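Local structure of 2-hydroxyisobutyryl-CoA mutase large subunit (Aquincola tertiaricarbonis, 4R3U) at residues A102-G107 against F385-E390; A273-Y278 against K322-R327; P294-F299 against R318-I323. The protein forms, with the small cobalamin-binding subunit HcmB, a mutase that interconverts 2-hydroxyisobutyryl-CoA and (S)-3-hydroxybutyryl-CoA. All blocks are in the same frame, centred on the assembly; numbering follows the deposited sequence.

Contact 1. Residues A102-G107 against F385-E390; sequences AGFGTG and FAIPTE. With 5AD (5'-deoxyadenosine), chain G.
At the 5'-deoxyadenosine pocket, on the C-terminal end of the TIM barrel, Ile-387 meets Gly-103 and Phe-104 close to the adenine amino group. The direct protein contact is small. Ile-387 CD1 reaches over to the backbone, 3.6 Å from Gly-103 O, and the same methyl lies 3.7 Å from Phe-104 CB, oblique to the phenyl ring. The first torsion of Ile-387 (chi1 59°) puts CG1 between its own N and carbonyl carbon, which carries CD1 toward residues 103-104 and leaves CG2 for the nucleoside. CG2 lies over one face of the purine, 3.5 Å from 5AD C5. Pro-388 supports the same face farther along, with CD 3.2 Å from 5AD C2. Gly-103 works at the purine edge instead: its carbonyl oxygen accepts a hydrogen bond from 5AD N6, although the modelled N6 to O distance of 2.3 Å is too short to be taken literally. The two loops thus divide the work, one probably recognising the amino group through a backbone carbonyl and the other supplying an apolar floor for the base. Glu-383 adds a further hydrogen bond to 5AD, and Ala-386 O makes a weak one to cobalamin. Around the pocket, His-495 meets the Phe-104 ring edge-to-face and is also touched by Ile-387. Residues 102-107 lead from strand 97-102 into helix 107-119, and residues 385-390 follow strand 375-377, the neighbouring strand in the barrel, and lead into helix 390-405; Arg-113 of helix 107-119 ties the two together by bonding Pro-388 O.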
loop_
_atom_site.group_PDB
_atom_site.type_symbol
_atom_site.label_atom_id
_atom_site.label_comp_id
_atom_site.label_asym_id
_atom_site.label_seq_id
_atom_site.Cartn_x
_atom_site.Cartn_y
_atom_site.Cartn_z
ATOM N N ALA A 102 -0.205 -12.420 18.800
ATOM C CA ALA A 102 0.477 -13.707 18.928
ATOM C C ALA A 102 -0.360 -14.552 19.907
ATOM O O ALA A 102 -0.787 -14.047 20.955
ATOM C CB ALA A 102 1.896 -13.513 19.466
ATOM N N GLY A 103 -0.605 -15.810 19.543
ATOM C CA GLY A 103 -1.358 -16.701 20.405
ATOM C C GLY A 103 -1.609 -18.050 19.788
ATOM O O GLY A 103 -2.247 -18.145 18.743
ATOM N N PHE A 104 -1.088 -19.101 20.430
ATOM C CA PHE A 104 -1.242 -20.517 20.079
ATOM C C PHE A 104 -0.537 -21.383 21.106
ATOM O O PHE A 104 0.429 -20.943 21.737
ATOM C CB PHE A 104 -0.772 -20.856 18.652
ATOM C CG PHE A 104 0.669 -20.533 18.336
ATOM C CD1 PHE A 104 1.018 -19.301 17.794
ATOM C CD2 PHE A 104 1.671 -21.480 18.526
ATOM C CE1 PHE A 104 2.349 -19.001 17.512
ATOM C CE2 PHE A 104 2.994 -21.192 18.212
ATOM C CZ PHE A 104 3.326 -19.954 17.714
ATOM N N GLY A 105 -1.037 -22.598 21.250
ATOM C CA GLY A 105 -0.499 -23.612 22.140
ATOM C C GLY A 105 -0.465 -23.172 23.578
ATOM O O GLY A 105 -1.424 -22.569 24.076
ATOM N N THR A 106 0.657 -23.468 24.242
ATOM C CA THR A 106 0.909 -23.115 25.641
ATOM C C THR A 106 1.693 -21.789 25.706
ATOM O O THR A 106 2.119 -21.272 24.665
ATOM C CB THR A 106 1.604 -24.287 26.381
ATOM O OG1 THR A 106 2.942 -24.464 25.920
ATOM C CG2 THR A 106 0.812 -25.609 26.337
ATOM N N GLY A 107 1.871 -21.261 26.918
ATOM C CA GLY A 107 2.610 -20.034 27.184
ATOM C C GLY A 107 3.947 -19.981 26.480
ATOM O O GLY A 107 4.249 -18.994 25.794
ATOM N N PHE A 385 -6.984 -18.101 5.719
ATOM C CA PHE A 385 -6.628 -19.509 5.889
ATOM C C PHE A 385 -6.507 -19.943 7.350
ATOM O O PHE A 385 -7.177 -20.887 7.763
ATOM C CB PHE A 385 -5.319 -19.819 5.194
ATOM C CG PHE A 385 -5.306 -19.659 3.704
ATOM C CD1 PHE A 385 -5.194 -18.398 3.127
ATOM C CD2 PHE A 385 -5.259 -20.778 2.873
ATOM C CE1 PHE A 385 -5.142 -18.253 1.746
ATOM C CE2 PHE A 385 -5.200 -20.639 1.493
ATOM C CZ PHE A 385 -5.133 -19.373 0.939
ATOM N N ALA A 386 -5.598 -19.308 8.114
ATOM C CA ALA A 386 -5.276 -19.734 9.483
ATOM C C ALA A 386 -4.599 -18.635 10.273
ATOM O O ALA A 386 -4.230 -17.603 9.699
ATOM C CB ALA A 386 -4.335 -20.941 9.426
ATOM N N ILE A 387 -4.365 -18.891 11.601
ATOM C CA ILE A 387 -3.582 -17.972 12.440
ATOM C C ILE A 387 -2.187 -17.805 11.792
ATOM O O ILE A 387 -1.731 -18.723 11.100
ATOM C CB ILE A 387 -3.592 -18.286 13.958
ATOM C CG1 ILE A 387 -3.044 -19.710 14.260
ATOM C CG2 ILE A 387 -4.992 -18.022 14.543
ATOM C CD1 ILE A 387 -2.529 -19.873 15.600
ATOM N N PRO A 388 -1.571 -16.618 11.850
ATOM C CA PRO A 388 -0.366 -16.385 11.032
ATOM C C PRO A 388 0.927 -17.136 11.272
ATOM O O PRO A 388 1.251 -17.537 12.391
ATOM C CB PRO A 388 -0.155 -14.865 11.141
ATOM C CG PRO A 388 -0.770 -14.530 12.424
ATOM C CD PRO A 388 -2.001 -15.364 12.488
ATOM N N THR A 389 1.706 -17.229 10.184
ATOM C CA THR A 389 3.050 -17.764 10.176
ATOM C C THR A 389 3.987 -16.617 10.540
ATOM O O THR A 389 3.601 -15.442 10.559
ATOM C CB THR A 389 3.425 -18.335 8.783
ATOM O OG1 THR A 389 3.367 -17.299 7.795
ATOM C CG2 THR A 389 2.588 -19.530 8.384
ATOM N N GLU A 390 5.227 -16.964 10.813
ATOM C CA GLU A 390 6.272 -16.004 11.104
ATOM C C GLU A 390 6.472 -15.068 9.915
ATOM O O GLU A 390 6.424 -13.864 10.108
ATOM C CB GLU A 390 7.556 -16.739 11.447
ATOM C CG GLU A 390 7.499 -17.392 12.809
ATOM C CD GLU A 390 8.809 -17.990 13.266
ATOM O OE1 GLU A 390 9.612 -18.384 12.392
ATOM O OE2 GLU A 390 9.029 -18.076 14.496
HETATM N N1 5AD G . -2.200 -15.109 16.114
HETATM C C2 5AD G . -2.232 -13.972 15.306
HETATM N N3 5AD G . -3.488 -13.432 14.930
HETATM C C4 5AD G . -4.617 -13.976 15.433
HETATM N N9 5AD G . -5.910 -13.690 15.258
HETATM C C8 5AD G . -6.611 -14.491 16.065
HETATM N N7 5AD G . -5.791 -15.331 16.673
HETATM C C5 5AD G . -4.547 -15.006 16.303
HETATM C C6 5AD G . -3.361 -15.540 16.633
HETATM N N6 5AD G . -3.414 -16.586 17.440
HETATM C "C1'" 5AD G . -6.556 -12.522 14.636
HETATM C "C2'" 5AD G . -6.451 -12.419 13.154
HETATM C "C3'" 5AD G . -7.763 -11.739 12.802
HETATM C "C4'" 5AD G . -8.515 -11.546 14.120
HETATM C "C5'" 5AD G . -9.984 -11.909 13.934
HETATM O "O4'" 5AD G . -7.962 -12.553 14.928
HETATM O "O2'" 5AD G . -5.374 -11.529 12.830
HETATM O "O3'" 5AD G . -7.487 -10.479 12.162
#

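Contact 2. Residues A273-Y278 against K322-R327; sequences ANLITY and KIMKER
Ile-276 is the central residue between two outer helices of the TIM barrel, 264-283 and 306-327, which follow one another in the chain and run in the same general direction, their local axes 11.8 Å apart and inclined at 39°. Its branches divide between two partners. CG1 packs against Ile-323 CG2 at 4.1 Å, the two side chains crossing at about a right angle, while CG2 lies over one face of the Arg-327 guanidinium, 3.5 Å from NH1 and offset toward the rim of the group. Arg-327 gets there with CG anti to its own N (chi1 -171°) and the chain extended as far as NE, which lays the charged end across the isoleucine. On the barrel side, Leu-275 CD2 meets Met-324 SD at 4.2 Å; the methionine points its CB past the other helix, and only its bent end comes close. Farther out, helix 420-442 packs on the same seam, Leu-437 touching both Ile-276 and Ile-323, and Glu-441 makes a long, weak ion pair with Arg-327. Within helix 264-283, Thr-277 OG1 gives its hydrogen bond one turn back, to Ala-273 O at 3.0 Å, tilted 26° from the carbonyl plane.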
loop_
_atom_site.group_PDB
_atom_site.type_symbol
_atom_site.label_atom_id
_atom_site.label_comp_id
_atom_site.label_asym_id
_atom_site.label_seq_id
_atom_site.Cartn_x
_atom_site.Cartn_y
_atom_site.Cartn_z
ATOM N N ALA A 273 -21.565 4.675 22.440
ATOM C CA ALA A 273 -22.736 4.303 23.268
ATOM C C ALA A 273 -22.284 3.483 24.486
ATOM O O ALA A 273 -22.740 3.729 25.604
ATOM C CB ALA A 273 -23.754 3.531 22.437
ATOM N N ASN A 274 -21.344 2.548 24.261
ATOM C CA ASN A 274 -20.730 1.683 25.276
ATOM C C ASN A 274 -19.886 2.494 26.258
ATOM O O ASN A 274 -19.991 2.272 27.469
ATOM C CB ASN A 274 -19.908 0.577 24.613
ATOM C CG ASN A 274 -20.765 -0.534 24.030
ATOM O OD1 ASN A 274 -21.960 -0.663 24.334
ATOM N ND2 ASN A 274 -20.157 -1.417 23.242
ATOM N N LEU A 275 -19.111 3.480 25.749
ATOM C CA LEU A 275 -18.311 4.376 26.583
ATOM C C LEU A 275 -19.201 5.089 27.616
ATOM O O LEU A 275 -18.875 5.082 28.806
ATOM C CB LEU A 275 -17.538 5.417 25.735
ATOM C CG LEU A 275 -17.061 6.677 26.493
ATOM C CD1 LEU A 275 -15.804 6.408 27.309
ATOM C CD2 LEU A 275 -16.886 7.828 25.563
ATOM N N ILE A 276 -20.306 5.691 27.162
ATOM C CA ILE A 276 -21.236 6.417 28.022
ATOM C C ILE A 276 -21.730 5.541 29.194
ATOM O O ILE A 276 -21.665 5.974 30.344
ATOM C CB ILE A 276 -22.371 7.062 27.183
ATOM C CG1 ILE A 276 -21.820 8.263 26.388
ATOM C CG2 ILE A 276 -23.611 7.440 28.081
ATOM C CD1 ILE A 276 -22.561 8.547 25.071
ATOM N N THR A 277 -22.133 4.293 28.896
ATOM C CA THR A 277 -22.606 3.310 29.876
ATOM C C THR A 277 -21.539 3.070 30.947
ATOM O O THR A 277 -21.856 3.115 32.139
ATOM C CB THR A 277 -23.027 2.036 29.148
ATOM O OG1 THR A 277 -23.835 2.402 28.038
ATOM C CG2 THR A 277 -23.777 1.061 30.030
ATOM N N TYR A 278 -20.283 2.861 30.520
ATOM C CA TYR A 278 -19.117 2.604 31.369
ATOM C C TYR A 278 -18.784 3.760 32.289
ATOM O O TYR A 278 -18.574 3.535 33.483
ATOM C CB TYR A 278 -17.890 2.195 30.513
ATOM C CG TYR A 278 -17.961 0.803 29.895
ATOM C CD1 TYR A 278 -18.410 -0.295 30.637
ATOM C CD2 TYR A 278 -17.497 0.568 28.601
ATOM C CE1 TYR A 278 -18.447 -1.574 30.089
ATOM C CE2 TYR A 278 -17.539 -0.709 28.035
ATOM C CZ TYR A 278 -17.991 -1.784 28.793
ATOM O OH TYR A 278 -18.028 -3.061 28.282
ATOM N N LYS A 322 -15.912 16.117 23.026
ATOM C CA LYS A 322 -17.151 16.834 23.303
ATOM C C LYS A 322 -17.994 16.168 24.383
ATOM O O LYS A 322 -18.514 16.866 25.244
ATOM C CB LYS A 322 -17.943 17.089 22.009
ATOM C CG LYS A 322 -17.287 18.136 21.126
ATOM C CD LYS A 322 -17.943 18.307 19.762
ATOM C CE LYS A 322 -17.366 19.530 19.077
ATOM N NZ LYS A 322 -18.106 19.886 17.838
ATOM N N ILE A 323 -18.086 14.820 24.354
ATOM C CA ILE A 323 -18.862 14.005 25.309
ATOM C C ILE A 323 -18.264 14.130 26.707
ATOM O O ILE A 323 -18.982 14.436 27.656
ATOM C CB ILE A 323 -18.955 12.522 24.836
ATOM C CG1 ILE A 323 -19.826 12.379 23.560
ATOM C CG2 ILE A 323 -19.457 11.599 25.940
ATOM C CD1 ILE A 323 -19.584 10.983 22.778
ATOM N N MET A 324 -16.946 13.897 26.823
ATOM C CA MET A 324 -16.193 13.962 28.076
ATOM C C MET A 324 -16.249 15.344 28.732
ATOM O O MET A 324 -16.555 15.438 29.928
ATOM C CB MET A 324 -14.748 13.461 27.864
ATOM C CG MET A 324 -14.670 11.999 27.403
ATOM S SD MET A 324 -15.709 10.790 28.310
ATOM C CE MET A 324 -14.756 10.557 29.707
ATOM N N LYS A 325 -16.057 16.412 27.937
ATOM C CA LYS A 325 -16.134 17.784 28.416
ATOM C C LYS A 325 -17.557 18.206 28.723
ATOM O O LYS A 325 -17.830 18.612 29.854
ATOM C CB LYS A 325 -15.496 18.778 27.417
ATOM C CG LYS A 325 -15.326 20.186 28.007
ATOM C CD LYS A 325 -15.237 21.273 26.943
ATOM C CE LYS A 325 -14.445 22.434 27.452
ATOM N NZ LYS A 325 -13.899 23.249 26.337
ATOM N N GLU A 326 -18.452 18.161 27.709
ATOM C CA GLU A 326 -19.827 18.646 27.833
ATOM C C GLU A 326 -20.764 17.783 28.628
ATOM O O GLU A 326 -21.506 18.319 29.462
ATOM C CB GLU A 326 -20.433 19.041 26.477
ATOM C CG GLU A 326 -19.651 20.106 25.706
ATOM C CD GLU A 326 -19.439 21.499 26.284
ATOM O OE1 GLU A 326 -20.340 22.004 26.997
ATOM O OE2 GLU A 326 -18.403 22.120 25.951
ATOM N N ARG A 327 -20.742 16.458 28.394
ATOM C CA ARG A 327 -21.642 15.532 29.076
ATOM C C ARG A 327 -21.109 15.055 30.435
ATOM O O ARG A 327 -21.892 14.880 31.362
ATOM C CB ARG A 327 -21.977 14.347 28.151
ATOM C CG ARG A 327 -23.079 13.428 28.676
ATOM C CD ARG A 327 -22.951 12.032 28.101
ATOM N NE ARG A 327 -24.003 11.175 28.628
ATOM C CZ ARG A 327 -25.057 10.789 27.921
ATOM N NH1 ARG A 327 -25.990 10.039 28.473
ATOM N NH2 ARG A 327 -25.141 11.078 26.628
#

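Contact 3. Residues P294-F299 against R318-I323; sequences PRLAFF and RCYAKI. With 3HC (3-hydroxybutanoyl-coenzyme A), chain E.
Phe-298, on strand 298-302, and Tyr-320, on the helix behind it, approach with their CA atoms 10.6 Å apart, and their rings bridge the gap. They form an offset edge-to-face pair: the edge of Phe-298 is turned toward the face of Tyr-320, with ring centroids 5.2 Å apart and planes at 77°. The CE1-CZ edge of Phe-298 makes the touch, both atoms 3.6 Å from Tyr-320 CE1. Tyr-320 extends straight from the helix toward the strand because CG is anti to its N (chi1 176°), and its OH comes to 4.2 Å from Leu-296 CD1. Replacing Tyr-320 by an alanine would probably open a gap under the edge of Phe-298, leaving that ring and the Leu-296 methyl without their partner. Leu-275 of helix 264-283 also packs on Tyr-320 and Leu-296. While Leu-296 and Phe-298 point to the helix, the alternate residues serve the substrate. Ala-297 CB lies 3.7 Å from methyl CDP of the CoA pantetheine arm, and Phe-299 CE2 is 3.4 Å from the thioester oxygen O1 of 3HC. Arg-295 bends at chi2 and donates from NH1 to O9A of the CoA 3'-phosphate (2.5 Å, 139°), the oxygen lying at the guanidinium edge; Asn-248 bonds its NH2. With 2-hydroxyisobutyryl-CoA modelled in the same pocket, NH1 also hydrogen-bonds its phosphate. This is the beta-alpha packing of a TIM barrel, strand 298-302 against helix 306-327 of one beta-alpha-beta unit, with the opposite strand face lining the acyl-CoA channel.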
loop_
_atom_site.group_PDB
_atom_site.type_symbol
_atom_site.label_atom_id
_atom_site.label_comp_id
_atom_site.label_asym_id
_atom_site.label_seq_id
_atom_site.Cartn_x
_atom_site.Cartn_y
_atom_site.Cartn_z
ATOM N N PRO A 294 -8.597 9.744 31.743
ATOM C CA PRO A 294 -7.306 9.830 31.025
ATOM C C PRO A 294 -6.732 8.480 30.570
ATOM O O PRO A 294 -6.065 8.421 29.536
ATOM C CB PRO A 294 -6.380 10.495 32.048
ATOM C CG PRO A 294 -7.271 11.239 32.949
ATOM C CD PRO A 294 -8.505 10.413 33.058
ATOM N N ARG A 295 -7.030 7.403 31.337
ATOM C CA ARG A 295 -6.577 6.029 31.117
ATOM C C ARG A 295 -7.514 5.125 30.296
ATOM O O ARG A 295 -7.136 3.995 29.950
ATOM C CB ARG A 295 -6.165 5.368 32.435
ATOM C CG ARG A 295 -4.732 5.697 32.861
ATOM C CD ARG A 295 -3.725 4.944 32.009
ATOM N NE ARG A 295 -2.434 5.611 32.027
ATOM C CZ ARG A 295 -1.482 5.441 31.123
ATOM N NH1 ARG A 295 -0.340 6.096 31.229
ATOM N NH2 ARG A 295 -1.661 4.606 30.112
ATOM N N LEU A 296 -8.714 5.634 29.936
ATOM C CA LEU A 296 -9.625 4.895 29.066
ATOM C C LEU A 296 -8.974 4.879 27.686
ATOM O O LEU A 296 -8.219 5.798 27.340
ATOM C CB LEU A 296 -11.006 5.585 28.970
ATOM C CG LEU A 296 -11.896 5.608 30.213
ATOM C CD1 LEU A 296 -13.065 6.555 30.011
ATOM C CD2 LEU A 296 -12.395 4.211 30.561
ATOM N N ALA A 297 -9.251 3.842 26.905
ATOM C CA ALA A 297 -8.703 3.671 25.558
ATOM C C ALA A 297 -9.710 2.914 24.706
ATOM O O ALA A 297 -10.673 2.326 25.229
ATOM C CB ALA A 297 -7.361 2.938 25.609
ATOM N N PHE A 298 -9.500 2.957 23.393
ATOM C CA PHE A 298 -10.383 2.369 22.377
ATOM C C PHE A 298 -9.644 1.459 21.403
ATOM O O PHE A 298 -8.409 1.426 21.373
ATOM C CB PHE A 298 -11.088 3.502 21.609
ATOM C CG PHE A 298 -11.974 4.348 22.478
ATOM C CD1 PHE A 298 -11.441 5.380 23.251
ATOM C CD2 PHE A 298 -13.333 4.092 22.566
ATOM C CE1 PHE A 298 -12.256 6.124 24.105
ATOM C CE2 PHE A 298 -14.153 4.860 23.406
ATOM C CZ PHE A 298 -13.605 5.860 24.173
ATOM N N PHE A 299 -10.414 0.715 20.616
ATOM C CA PHE A 299 -9.889 -0.184 19.594
ATOM C C PHE A 299 -10.808 -0.123 18.380
ATOM O O PHE A 299 -11.991 -0.462 18.458
ATOM C CB PHE A 299 -9.725 -1.620 20.161
ATOM C CG PHE A 299 -9.452 -2.749 19.184
ATOM C CD1 PHE A 299 -8.618 -2.561 18.084
ATOM C CD2 PHE A 299 -9.966 -4.015 19.409
ATOM C CE1 PHE A 299 -8.347 -3.603 17.206
ATOM C CE2 PHE A 299 -9.676 -5.073 18.533
ATOM C CZ PHE A 299 -8.847 -4.867 17.451
ATOM N N ARG A 318 -13.117 13.814 18.022
ATOM C CA ARG A 318 -13.876 15.054 18.249
ATOM C C ARG A 318 -15.113 14.803 19.108
ATOM O O ARG A 318 -15.357 15.550 20.055
ATOM C CB ARG A 318 -14.252 15.735 16.914
ATOM C CG ARG A 318 -14.919 17.110 17.076
ATOM C CD ARG A 318 -14.620 18.005 15.906
ATOM N NE ARG A 318 -15.569 17.815 14.819
ATOM C CZ ARG A 318 -15.337 18.117 13.545
ATOM N NH1 ARG A 318 -16.289 17.958 12.641
ATOM N NH2 ARG A 318 -14.155 18.587 13.166
ATOM N N CYS A 319 -15.886 13.746 18.773
ATOM C CA CYS A 319 -17.098 13.308 19.474
ATOM C C CYS A 319 -16.777 12.944 20.921
ATOM O O CYS A 319 -17.451 13.410 21.844
ATOM C CB CYS A 319 -17.753 12.144 18.733
ATOM S SG CYS A 319 -18.474 12.592 17.135
ATOM N N TYR A 320 -15.699 12.167 21.105
ATOM C CA TYR A 320 -15.208 11.752 22.404
ATOM C C TYR A 320 -14.847 12.948 23.272
ATOM O O TYR A 320 -15.268 12.983 24.429
ATOM C CB TYR A 320 -13.994 10.823 22.254
ATOM C CG TYR A 320 -13.374 10.436 23.583
ATOM C CD1 TYR A 320 -14.003 9.526 24.430
ATOM C CD2 TYR A 320 -12.162 10.987 23.996
ATOM C CE1 TYR A 320 -13.432 9.156 25.649
ATOM C CE2 TYR A 320 -11.583 10.626 25.208
ATOM C CZ TYR A 320 -12.226 9.713 26.032
ATOM O OH TYR A 320 -11.664 9.358 27.228
ATOM N N ALA A 321 -14.072 13.925 22.721
ATOM C CA ALA A 321 -13.690 15.141 23.450
ATOM C C ALA A 321 -14.929 15.888 23.949
ATOM O O ALA A 321 -15.014 16.195 25.150
ATOM C CB ALA A 321 -12.861 16.047 22.573
ATOM N N LYS A 322 -15.912 16.117 23.026
ATOM C CA LYS A 322 -17.151 16.834 23.303
ATOM C C LYS A 322 -17.994 16.168 24.383
ATOM O O LYS A 322 -18.514 16.866 25.244
ATOM C CB LYS A 322 -17.943 17.089 22.009
ATOM C CG LYS A 322 -17.287 18.136 21.126
ATOM C CD LYS A 322 -17.943 18.307 19.762
ATOM C CE LYS A 322 -17.366 19.530 19.077
ATOM N NZ LYS A 322 -18.106 19.886 17.838
ATOM N N ILE A 323 -18.086 14.820 24.354
ATOM C CA ILE A 323 -18.862 14.005 25.309
ATOM C C ILE A 323 -18.264 14.130 26.707
ATOM O O ILE A 323 -18.982 14.436 27.656
ATOM C CB ILE A 323 -18.955 12.522 24.836
ATOM C CG1 ILE A 323 -19.826 12.379 23.560
ATOM C CG2 ILE A 323 -19.457 11.599 25.940
ATOM C CD1 ILE A 323 -19.584 10.983 22.778
HETATM N N1A 3HC E . 5.225 12.386 22.772
HETATM C C2A 3HC E . 5.523 12.109 24.196
HETATM N N3A 3HC E . 4.985 10.815 24.634
HETATM C C4A 3HC E . 4.311 10.001 23.786
HETATM C C5A 3HC E . 4.081 10.341 22.500
HETATM C C6A 3HC E . 4.517 11.526 22.018
HETATM N N6A 3HC E . 4.257 11.808 20.742
HETATM N N7A 3HC E . 3.411 9.331 21.937
HETATM C C8A 3HC E . 3.237 8.383 22.853
HETATM N N9A 3HC E . 3.763 8.807 23.998
HETATM C C1B 3HC E . 3.823 8.115 25.322
HETATM C C2B 3HC E . 2.453 7.899 25.930
HETATM O O2B 3HC E . 2.028 9.032 26.694
HETATM C C3B 3HC E . 2.683 6.676 26.802
HETATM O O3B 3HC E . 3.290 7.048 28.064
HETATM P P3B 3HC E . 2.807 6.460 29.489
HETATM O O7A 3HC E . 3.036 5.008 29.346
HETATM O O8A 3HC E . 3.733 7.144 30.425
HETATM O O9A 3HC E . 1.395 6.900 29.554
HETATM C C4B 3HC E . 3.701 5.862 26.010
HETATM O O4B 3HC E . 4.393 6.800 25.131
HETATM C C5B 3HC E . 3.016 4.732 25.222
HETATM O O5B 3HC E . 2.286 5.279 24.102
HETATM P P1A 3HC E . 0.670 5.161 23.930
HETATM O O1A 3HC E . -0.012 5.010 25.244
HETATM O O2A 3HC E . 0.225 6.242 23.034
HETATM O O3A 3HC E . 0.665 3.775 23.051
HETATM P P2A 3HC E . 0.415 2.262 23.589
HETATM O O4A 3HC E . 0.563 1.351 22.444
HETATM O O5A 3HC E . 1.192 1.989 24.822
HETATM O O6A 3HC E . -1.108 2.355 24.006
HETATM C CBP 3HC E . -3.510 2.089 23.825
HETATM C CCP 3HC E . -2.208 2.471 23.087
HETATM C CDP 3HC E . -3.756 3.182 24.873
HETATM C CEP 3HC E . -4.681 2.114 22.836
HETATM C CAP 3HC E . -3.377 0.696 24.527
HETATM O OAP 3HC E . -4.510 0.332 25.346
HETATM C C9P 3HC E . -2.892 -0.488 23.641
HETATM O O9P 3HC E . -1.692 -0.720 23.487
HETATM N N8P 3HC E . -3.850 -1.286 23.144
HETATM C C7P 3HC E . -3.513 -2.475 22.352
HETATM C C6P 3HC E . -4.751 -3.332 22.133
HETATM C C5P 3HC E . -4.473 -4.533 21.223
HETATM O O5P 3HC E . -3.390 -4.703 20.656
HETATM N N4P 3HC E . -5.518 -5.361 21.118
HETATM C C3P 3HC E . -5.485 -6.556 20.288
HETATM C C2P 3HC E . -6.905 -6.896 19.922
HETATM S S1P 3HC E . -6.989 -8.324 18.799
HETATM C C1 3HC E . -8.783 -8.408 18.673
HETATM O O1 3HC E . -9.542 -8.258 19.628
HETATM C C2 3HC E . -9.364 -8.592 17.260
HETATM C C3 3HC E . -9.270 -10.041 16.775
HETATM O O3 3HC E . -7.910 -10.461 16.804
HETATM C C4 3HC E . -10.140 -10.975 17.628
#

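Overall arrangement
Contacts 2 and 3 form one continuous patch, their centres 8 Å apart. They share Lys-322 and Ile-323 of helix 306-327, and Leu-275 joins them, its CD2 lying 3.5 Å from Tyr-320 CD1. From outside inward, contact 2 couples neighbouring helices and contact 3 couples the second to the strand that meets the substrate. Contact 1 lies on the opposite side of the chain's centre, its centre 36 Å from contact 2 and 32 Å from contact 3. The nearest atoms of contacts 1 and 3 are about 12 Å apart, and the ligands lie between: residues 294-299 touch the acyl-CoA from its 3'-phosphate to its thioester, whereas contact 1 holds the 5'-deoxyadenosine beside cobalamin.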